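Local coordinates for breast cancer anti-estrogen resistance protein 1 (Mus musculus, PDB 5W93) that serves as a docking protein coordinating tyrosine kinase signalling in cell adhesion and migration, its C-terminal helical domain here carrying a bound paxillin LD1 peptide, at residues 5-10 and 69-74; 17-22 and 126-131; 23-28 and 53-58. The protein carries 2 engineered substitutions. All blocks are in the same frame, centred on the assembly; numbering follows the deposited sequence.

How the contacts relate
All three contacts use helix 5-37, each pairing it with a different part of the bundle. Contact 1 lies at one end, its centre about 23 Å from the centre of the chain and only partly buried, whereas contacts 2 and 3 are buried, their centres about 10 and 7 Å from it. Their chemistry follows their place. At the end of the bundle a carboxylate collects backbone N-H groups and a water; in the middle, contact 2 packs aliphatic carbons with charged ends kept at its margin, and contact 3 rests on small residues and a leucine. Contacts 2 and 3 touch through Asn-21 and Lys-58, while contact 1 meets neither.

Contact 1 (5-10 and 69-74); sequences PSDRQL and QAKAAD
Asp-7, in the first turns of helix 5-37, takes two successive backbone N-H groups of the 69-74 turn on its carboxylate. Lys-71 N bonds to Asp-7 OD1 at 2.9 Å and nearly straight (169°), while Ala-72 N bonds to Asp-7 OD2 at 2.9 Å with more bend (152°). Each oxygen uses its syn lone pair, the one on the side of its partner oxygen, and this two-pronged grip fixes the rotation of the carboxylate. OD1 has a further partner: a water donates to Asp-7 OD1 at 2.9 Å and to Gln-69 O at 3.0 Å, bridging the two segments. Against OD2 the methyl of Ala-72 packs closely, CB lying 3.2 Å from it. One turn on, Leu-10 holds its CG anti to the backbone N (chi1 -164°), and its CD2 meets Gln-69 CB at 3.9 Å, the two side chains crossing at about a right angle. The turn is itself braced by Arg-76, which donates to Ala-70 O. With Ala-72 at the N-cap of helix 73-102 and Val-75 also touching Asp-7, the start of helix 5-37 is joined to the connection where helix 42-69 gives way to helix 73-102.

Contact 2 (17-22 and 126-131); sequences QAEANL and QFRRVL. Engineered in segment 17-22: Ala-18 (natural residue Cys).
Leu-22 and Arg-128 meet at about a right angle, and their crossing sets the pattern for this helix pairing. The CD2 methyl of Leu-22 comes up against the aliphatic stem of the arginine, 3.5 Å from Arg-128 CD and 3.8 Å from Arg-128 CB. It also lies at the edge of the guanidinium, near its plane, so the leucine touches the arginine beside its flat group and not over it. Arg-128 starts toward helix 17-22 with CG anti to the backbone N (chi1 -169°), then bends at chi2 and chi3, so that the methylenes pass Leu-22 and Glu-19 while the guanidinium turns away from helix 17-22. Glu-19, about one turn before Leu-22, comes in beside it. Its CG rests 3.8 Å from Arg-128 CD, while the carboxylate stands obliquely to the guanidinium, the two planes 34° apart. Deeper in the bundle Ala-18, an engineered residue in place of the natural cysteine, puts its CB 3.9 Å from Leu-131 CD1. That same CD1 methyl sits 3.9 Å above one face of the Phe-127 ring, offset toward its rim, and Leu-131 also packs on Leu-66 and Val-79, so that all four helices meet around it. The axes of the two short segments run nearly antiparallel (159°) and come no closer than 10.3 Å, a spacing spanned by the long side chains. They belong to helices 5-37 and 107-135, the first and last of the FAT-like four-helix bundle. The chemistry is therefore graded: hydrocarbon inside, charge at the margin. Because Glu-19 OE2 and Arg-128 NE remain 4.3 Å apart, beyond a salt bridge, their attraction probably adds only a general electrostatic bias, and the contact between the helices rests mainly on carbon.

Contact 3 (23-28 and 53-58); sequences TTLTDA and ILSAHK
Leu-25 and Ser-55 meet without any flat group between them, and the imidazole of His-57 is turned to the bound paxillin peptide, whose backbone it hydrogen-bonds. What packs instead is small. Ser-55 points toward helix 23-28, its OG 3.2 Å from Leu-25 CD1 and 3.7 Å from Ala-28 CB, while Thr-24 CG2 touches Ser-55 CB at 3.7 Å. The hydroxyl is buried among carbons, yet it is satisfied within its own helix. With chi1 at 66° it sits between the backbone N and the carbonyl carbon, from where it bonds back chiefly to Phe-51 O, Val-52 O being a second or alternative acceptor. Leu-25, its CG anti to the backbone N (chi1 179°), sends CD1 past the serine to Ala-56 CB at 3.8 Å. Such short side chains let the axes of the two short segments approach to 8.6 Å, nearly antiparallel at 156°, and bring Leu-25 CA within 5.3 Å of Ser-55 CA. Thr-124 of helix 107-135 packs on Leu-25, and Leu-120 of that helix and Leu-90 of helix 73-102 on Ala-56. This is the close antiparallel hairpin of the divergent helix-loop-helix region, built into the FAT-like four-helix bundle of the Cas family.

Contact 1 (5-10 and 69-74)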
loop_
_atom_site.group_PDB
_atom_site.type_symbol
_atom_site.label_atom_id
_atom_site.label_comp_id
_atom_site.label_asym_id
_atom_site.label_seq_id
_atom_site.Cartn_x
_atom_site.Cartn_y
_atom_site.Cartn_z
ATOM N N PRO A 5 20.057 4.970 -20.139
ATOM C CA PRO A 5 19.301 6.220 -20.302
ATOM C C PRO A 5 17.786 6.077 -20.142
ATOM O O PRO A 5 17.185 6.844 -19.401
ATOM C CB PRO A 5 19.644 6.648 -21.736
ATOM C CG PRO A 5 21.000 6.092 -21.966
ATOM C CD PRO A 5 21.025 4.774 -21.235
ATOM N N SER A 6 17.175 5.126 -20.834
ATOM C CA SER A 6 15.727 4.993 -20.765
ATOM C C SER A 6 15.256 4.542 -19.379
ATOM O O SER A 6 14.222 5.017 -18.891
ATOM C CB SER A 6 15.220 4.028 -21.840
ATOM O OG SER A 6 14.740 4.752 -22.968
ATOM N N ASP A 7 16.005 3.638 -18.747
ATOM C CA ASP A 7 15.678 3.209 -17.387
ATOM C C ASP A 7 15.787 4.369 -16.402
ATOM O O ASP A 7 14.879 4.593 -15.611
ATOM C CB ASP A 7 16.582 2.061 -16.945
ATOM C CG ASP A 7 15.957 0.700 -17.183
ATOM O OD1 ASP A 7 14.866 0.641 -17.788
ATOM O OD2 ASP A 7 16.570 -0.315 -16.782
ATOM N N ARG A 8 16.882 5.124 -16.463
ATOM C CA ARG A 8 17.077 6.228 -15.522
ATOM C C ARG A 8 15.950 7.249 -15.600
ATOM O O ARG A 8 15.453 7.727 -14.576
ATOM C CB ARG A 8 18.416 6.943 -15.760
ATOM C CG ARG A 8 18.584 8.170 -14.855
ATOM C CD ARG A 8 19.976 8.813 -14.930
ATOM N NE ARG A 8 21.034 7.814 -14.850
ATOM C CZ ARG A 8 21.381 7.175 -13.738
ATOM N NH1 ARG A 8 20.756 7.431 -12.596
ATOM N NH2 ARG A 8 22.359 6.277 -13.768
ATOM N N GLN A 9 15.554 7.589 -16.819
ATOM C CA GLN A 9 14.474 8.547 -17.018
ATOM C C GLN A 9 13.144 8.003 -16.497
ATOM O O GLN A 9 12.366 8.716 -15.867
ATOM C CB GLN A 9 14.368 8.905 -18.496
ATOM C CG GLN A 9 15.576 9.702 -18.970
ATOM C CD GLN A 9 15.731 10.957 -18.142
ATOM O OE1 GLN A 9 14.850 11.823 -18.148
ATOM N NE2 GLN A 9 16.833 11.053 -17.394
ATOM N N LEU A 10 12.893 6.733 -16.774
ATOM C CA LEU A 10 11.682 6.098 -16.291
ATOM C C LEU A 10 11.642 6.120 -14.754
ATOM O O LEU A 10 10.617 6.437 -14.142
ATOM C CB LEU A 10 11.623 4.674 -16.827
ATOM C CG LEU A 10 10.308 3.921 -16.769
ATOM C CD1 LEU A 10 9.243 4.651 -17.581
ATOM C CD2 LEU A 10 10.539 2.510 -17.290
ATOM N N GLN A 69 8.214 -2.175 -18.022
ATOM C CA GLN A 69 8.898 -1.361 -19.025
ATOM C C GLN A 69 10.387 -1.149 -18.766
ATOM O O GLN A 69 11.102 -0.607 -19.612
ATOM C CB GLN A 69 8.221 0.003 -19.121
ATOM C CG GLN A 69 6.793 -0.053 -19.587
ATOM C CD GLN A 69 6.193 1.323 -19.634
ATOM O OE1 GLN A 69 5.649 1.810 -18.641
ATOM N NE2 GLN A 69 6.318 1.977 -20.776
ATOM N N ALA A 70 10.856 -1.554 -17.595
ATOM C CA ALA A 70 12.268 -1.402 -17.272
ATOM C C ALA A 70 13.085 -2.449 -18.038
ATOM O O ALA A 70 12.641 -3.585 -18.217
ATOM C CB ALA A 70 12.484 -1.531 -15.773
ATOM N N LYS A 71 14.267 -2.055 -18.502
ATOM C CA LYS A 71 15.141 -2.961 -19.249
ATOM C C LYS A 71 16.042 -3.773 -18.321
ATOM O O LYS A 71 16.270 -4.964 -18.544
ATOM C CB LYS A 71 15.999 -2.170 -20.257
ATOM C CG LYS A 71 15.204 -1.469 -21.338
ATOM C CD LYS A 71 14.199 -2.422 -21.969
ATOM C CE LYS A 71 13.341 -1.727 -23.010
ATOM N NZ LYS A 71 12.246 -2.617 -23.468
ATOM N N ALA A 72 16.549 -3.133 -17.273
ATOM C CA ALA A 72 17.549 -3.762 -16.411
ATOM C C ALA A 72 16.953 -4.853 -15.518
ATOM O O ALA A 72 15.943 -4.639 -14.839
ATOM C CB ALA A 72 18.241 -2.704 -15.562
ATOM N N ALA A 73 17.588 -6.021 -15.521
ATOM C CA ALA A 73 17.084 -7.180 -14.790
ATOM C C ALA A 73 16.918 -6.891 -13.298
ATOM O O ALA A 73 15.920 -7.283 -12.690
ATOM C CB ALA A 73 18.009 -8.382 -15.000
ATOM N N ASP A 74 17.888 -6.202 -12.715
ATOM C CA ASP A 74 17.837 -5.860 -11.293
ATOM C C ASP A 74 16.735 -4.843 -10.965
ATOM O O ASP A 74 16.129 -4.900 -9.893
ATOM C CB ASP A 74 19.195 -5.326 -10.823
ATOM C CG ASP A 74 20.283 -6.397 -10.851
ATOM O OD1 ASP A 74 19.934 -7.583 -11.063
ATOM O OD2 ASP A 74 21.478 -6.060 -10.652
HETATM O O HOH W 1 13.225 1.512 -19.960
#

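Contact 2 (17-22 and 126-131)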
loop_
_atom_site.group_PDB
_atom_site.type_symbol
_atom_site.label_atom_id
_atom_site.label_comp_id
_atom_site.label_asym_id
_atom_site.label_seq_id
_atom_site.Cartn_x
_atom_site.Cartn_y
_atom_site.Cartn_z
ATOM N N GLN A 17 6.281 10.448 -9.150
ATOM C CA GLN A 17 4.892 10.011 -8.980
ATOM C C GLN A 17 4.691 9.261 -7.667
ATOM O O GLN A 17 3.676 9.423 -6.995
ATOM C CB GLN A 17 4.456 9.115 -10.135
ATOM C CG GLN A 17 3.535 9.778 -11.123
ATOM C CD GLN A 17 2.652 8.786 -11.849
ATOM O OE1 GLN A 17 2.512 7.623 -11.434
ATOM N NE2 GLN A 17 2.042 9.234 -12.935
ATOM N N ALA A 18 5.653 8.420 -7.326
ATOM C CA ALA A 18 5.605 7.695 -6.056
ATOM C C ALA A 18 5.580 8.668 -4.874
ATOM O O ALA A 18 4.828 8.468 -3.924
ATOM C CB ALA A 18 6.779 6.752 -5.947
ATOM N N GLU A 19 6.384 9.731 -4.946
ATOM C CA GLU A 19 6.485 10.695 -3.847
ATOM C C GLU A 19 5.154 11.414 -3.647
ATOM O O GLU A 19 4.679 11.548 -2.519
ATOM C CB GLU A 19 7.631 11.698 -4.099
ATOM C CG GLU A 19 9.014 11.085 -3.830
ATOM C CD GLU A 19 10.184 11.967 -4.266
ATOM O OE1 GLU A 19 9.952 12.998 -4.932
ATOM O OE2 GLU A 19 11.344 11.621 -3.944
ATOM N N ALA A 20 4.544 11.841 -4.744
ATOM C CA ALA A 20 3.192 12.407 -4.707
ATOM C C ALA A 20 2.150 11.441 -4.115
ATOM O O ALA A 20 1.346 11.830 -3.262
ATOM C CB ALA A 20 2.773 12.820 -6.088
ATOM N N ASN A 21 2.144 10.191 -4.573
ATOM C CA ASN A 21 1.164 9.222 -4.063
ATOM C C ASN A 21 1.394 8.851 -2.601
ATOM O O ASN A 21 0.464 8.474 -1.888
ATOM C CB ASN A 21 1.177 7.948 -4.907
ATOM C CG ASN A 21 0.423 8.108 -6.207
ATOM O OD1 ASN A 21 0.966 7.875 -7.284
ATOM N ND2 ASN A 21 -0.838 8.494 -6.114
ATOM N N LEU A 22 2.648 8.933 -2.176
ATOM C CA LEU A 22 3.039 8.620 -0.808
ATOM C C LEU A 22 2.439 9.621 0.183
ATOM O O LEU A 22 2.197 9.285 1.343
ATOM C CB LEU A 22 4.560 8.603 -0.691
ATOM C CG LEU A 22 5.225 7.409 -0.013
ATOM C CD1 LEU A 22 4.970 6.133 -0.787
ATOM C CD2 LEU A 22 6.720 7.639 0.148
ATOM N N GLN A 126 9.838 2.092 2.054
ATOM C CA GLN A 126 11.003 1.348 1.623
ATOM C C GLN A 126 11.045 1.225 0.096
ATOM O O GLN A 126 12.101 1.389 -0.517
ATOM C CB GLN A 126 10.990 -0.026 2.280
ATOM C CG GLN A 126 12.245 -0.791 2.132
ATOM C CD GLN A 126 12.305 -1.893 3.132
ATOM O OE1 GLN A 126 11.776 -2.972 2.898
ATOM N NE2 GLN A 126 12.923 -1.623 4.276
ATOM N N PHE A 127 9.888 0.946 -0.507
ATOM C CA PHE A 127 9.749 0.930 -1.965
ATOM C C PHE A 127 10.235 2.249 -2.572
ATOM O O PHE A 127 11.041 2.259 -3.498
ATOM C CB PHE A 127 8.290 0.678 -2.355
ATOM C CG PHE A 127 8.029 0.700 -3.850
ATOM C CD1 PHE A 127 8.934 0.141 -4.748
ATOM C CD2 PHE A 127 6.854 1.267 -4.349
ATOM C CE1 PHE A 127 8.676 0.149 -6.125
ATOM C CE2 PHE A 127 6.582 1.282 -5.722
ATOM C CZ PHE A 127 7.497 0.719 -6.612
ATOM N N ARG A 128 9.760 3.351 -2.023
ATOM C CA ARG A 128 10.142 4.671 -2.526
ATOM C C ARG A 128 11.645 4.915 -2.360
ATOM O O ARG A 128 12.299 5.435 -3.262
ATOM C CB ARG A 128 9.344 5.764 -1.817
ATOM C CG ARG A 128 9.494 7.130 -2.485
ATOM C CD ARG A 128 9.777 8.239 -1.492
ATOM N NE ARG A 128 11.191 8.346 -1.152
ATOM C CZ ARG A 128 11.723 7.922 -0.011
ATOM N NH1 ARG A 128 10.956 7.351 0.911
ATOM N NH2 ARG A 128 13.026 8.068 0.209
ATOM N N ARG A 129 12.193 4.526 -1.211
ATOM C CA ARG A 129 13.632 4.662 -0.976
ATOM C C ARG A 129 14.443 3.908 -2.037
ATOM O O ARG A 129 15.395 4.434 -2.614
ATOM C CB ARG A 129 14.001 4.167 0.425
ATOM C CG ARG A 129 15.311 4.773 0.955
ATOM C CD ARG A 129 15.702 4.218 2.315
ATOM N NE ARG A 129 16.743 3.208 2.178
ATOM C CZ ARG A 129 16.515 1.901 2.108
ATOM N NH1 ARG A 129 15.278 1.436 2.178
ATOM N NH2 ARG A 129 17.529 1.059 1.972
ATOM N N VAL A 130 14.056 2.673 -2.299
ATOM C CA VAL A 130 14.709 1.855 -3.311
ATOM C C VAL A 130 14.619 2.446 -4.735
ATOM O O VAL A 130 15.595 2.399 -5.494
ATOM C CB VAL A 130 14.109 0.433 -3.284
ATOM C CG1 VAL A 130 14.461 -0.339 -4.534
ATOM C CG2 VAL A 130 14.581 -0.299 -2.013
ATOM N N LEU A 131 13.463 2.996 -5.107
ATOM C CA LEU A 131 13.358 3.704 -6.393
ATOM C C LEU A 131 14.378 4.832 -6.504
ATOM O O LEU A 131 14.972 5.035 -7.556
ATOM C CB LEU A 131 11.961 4.286 -6.598
ATOM C CG LEU A 131 10.807 3.319 -6.827
ATOM C CD1 LEU A 131 9.499 4.100 -6.922
ATOM C CD2 LEU A 131 11.072 2.523 -8.098
#

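Contact 3 (23-28 and 53-58)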
loop_
_atom_site.group_PDB
_atom_site.type_symbol
_atom_site.label_atom_id
_atom_site.label_comp_id
_atom_site.label_asym_id
_atom_site.label_seq_id
_atom_site.Cartn_x
_atom_site.Cartn_y
_atom_site.Cartn_z
ATOM N N THR A 23 2.204 10.847 -0.290
ATOM C CA THR A 23 1.515 11.883 0.487
ATOM C C THR A 23 0.075 11.505 0.808
ATOM O O THR A 23 -0.355 11.568 1.964
ATOM C CB THR A 23 1.497 13.227 -0.257
ATOM O OG1 THR A 23 2.833 13.725 -0.382
ATOM C CG2 THR A 23 0.638 14.243 0.487
ATOM N N THR A 24 -0.667 11.136 -0.233
ATOM C CA THR A 24 -2.029 10.648 -0.095
ATOM C C THR A 24 -2.077 9.428 0.835
ATOM O O THR A 24 -2.984 9.304 1.673
ATOM C CB THR A 24 -2.626 10.278 -1.471
ATOM O OG1 THR A 24 -2.784 11.462 -2.259
ATOM C CG2 THR A 24 -3.993 9.599 -1.326
ATOM N N LEU A 25 -1.112 8.524 0.683
ATOM C CA LEU A 25 -1.087 7.314 1.505
ATOM C C LEU A 25 -0.842 7.649 2.963
ATOM O O LEU A 25 -1.486 7.091 3.852
ATOM C CB LEU A 25 -0.022 6.336 1.012
ATOM C CG LEU A 25 0.115 5.031 1.798
ATOM C CD1 LEU A 25 -1.226 4.295 1.902
ATOM C CD2 LEU A 25 1.144 4.137 1.138
ATOM N N THR A 26 0.090 8.565 3.212
ATOM C CA THR A 26 0.406 8.968 4.572
ATOM C C THR A 26 -0.806 9.591 5.249
ATOM O O THR A 26 -1.077 9.303 6.413
ATOM C CB THR A 26 1.576 9.964 4.613
ATOM O OG1 THR A 26 2.686 9.408 3.904
ATOM C CG2 THR A 26 1.988 10.224 6.050
ATOM N N ASP A 27 -1.536 10.433 4.519
ATOM C CA ASP A 27 -2.770 11.007 5.044
ATOM C C ASP A 27 -3.803 9.907 5.339
ATOM O O ASP A 27 -4.507 9.973 6.342
ATOM C CB ASP A 27 -3.359 12.037 4.079
ATOM C CG ASP A 27 -2.521 13.306 3.991
ATOM O OD1 ASP A 27 -1.675 13.529 4.888
ATOM O OD2 ASP A 27 -2.712 14.078 3.032
ATOM N N ALA A 28 -3.895 8.897 4.476
ATOM C CA ALA A 28 -4.909 7.845 4.678
ATOM C C ALA A 28 -4.544 6.920 5.841
ATOM O O ALA A 28 -5.414 6.499 6.617
ATOM C CB ALA A 28 -5.111 7.030 3.392
ATOM N N ILE A 53 -6.173 1.175 1.315
ATOM C CA ILE A 53 -5.999 0.220 0.232
ATOM C C ILE A 53 -5.994 0.924 -1.129
ATOM O O ILE A 53 -5.118 0.709 -1.963
ATOM C CB ILE A 53 -7.126 -0.844 0.270
ATOM C CG1 ILE A 53 -6.954 -1.726 1.506
ATOM C CG2 ILE A 53 -7.127 -1.693 -0.989
ATOM C CD1 ILE A 53 -8.205 -2.567 1.830
ATOM N N LEU A 54 -6.984 1.769 -1.348
ATOM C CA LEU A 54 -7.053 2.501 -2.599
ATOM C C LEU A 54 -5.801 3.353 -2.853
ATOM O O LEU A 54 -5.252 3.352 -3.953
ATOM C CB LEU A 54 -8.323 3.344 -2.590
ATOM C CG LEU A 54 -8.457 4.739 -3.164
ATOM C CD1 LEU A 54 -8.485 4.689 -4.685
ATOM C CD2 LEU A 54 -9.763 5.260 -2.609
ATOM N N SER A 55 -5.323 4.047 -1.831
ATOM C CA SER A 55 -4.185 4.944 -2.010
ATOM C C SER A 55 -2.861 4.159 -2.157
ATOM O O SER A 55 -2.018 4.514 -2.983
ATOM C CB SER A 55 -4.119 5.949 -0.852
ATOM O OG SER A 55 -3.845 5.302 0.387
ATOM N N ALA A 56 -2.678 3.084 -1.391
ATOM C CA ALA A 56 -1.501 2.241 -1.569
ATOM C C ALA A 56 -1.508 1.497 -2.912
ATOM O O ALA A 56 -0.443 1.214 -3.475
ATOM C CB ALA A 56 -1.376 1.234 -0.423
ATOM N N HIS A 57 -2.698 1.163 -3.416
ATOM C CA HIS A 57 -2.786 0.436 -4.675
ATOM C C HIS A 57 -2.172 1.288 -5.811
ATOM O O HIS A 57 -1.641 0.761 -6.782
ATOM C CB HIS A 57 -4.244 0.061 -4.997
ATOM C CG HIS A 57 -4.381 -0.915 -6.117
ATOM N ND1 HIS A 57 -4.418 -0.529 -7.441
ATOM C CD2 HIS A 57 -4.489 -2.269 -6.120
ATOM C CE1 HIS A 57 -4.538 -1.597 -8.208
ATOM N NE2 HIS A 57 -4.591 -2.666 -7.428
ATOM N N LYS A 58 -2.242 2.599 -5.667
ATOM C CA LYS A 58 -1.580 3.507 -6.608
ATOM C C LYS A 58 -0.087 3.185 -6.714
ATOM O O LYS A 58 0.487 3.243 -7.800
ATOM C CB LYS A 58 -1.779 4.972 -6.184
ATOM C CG LYS A 58 -3.244 5.361 -5.919
ATOM C CD LYS A 58 -4.033 5.607 -7.204
ATOM C CE LYS A 58 -5.549 5.520 -6.974
ATOM N NZ LYS A 58 -5.999 4.110 -6.710
#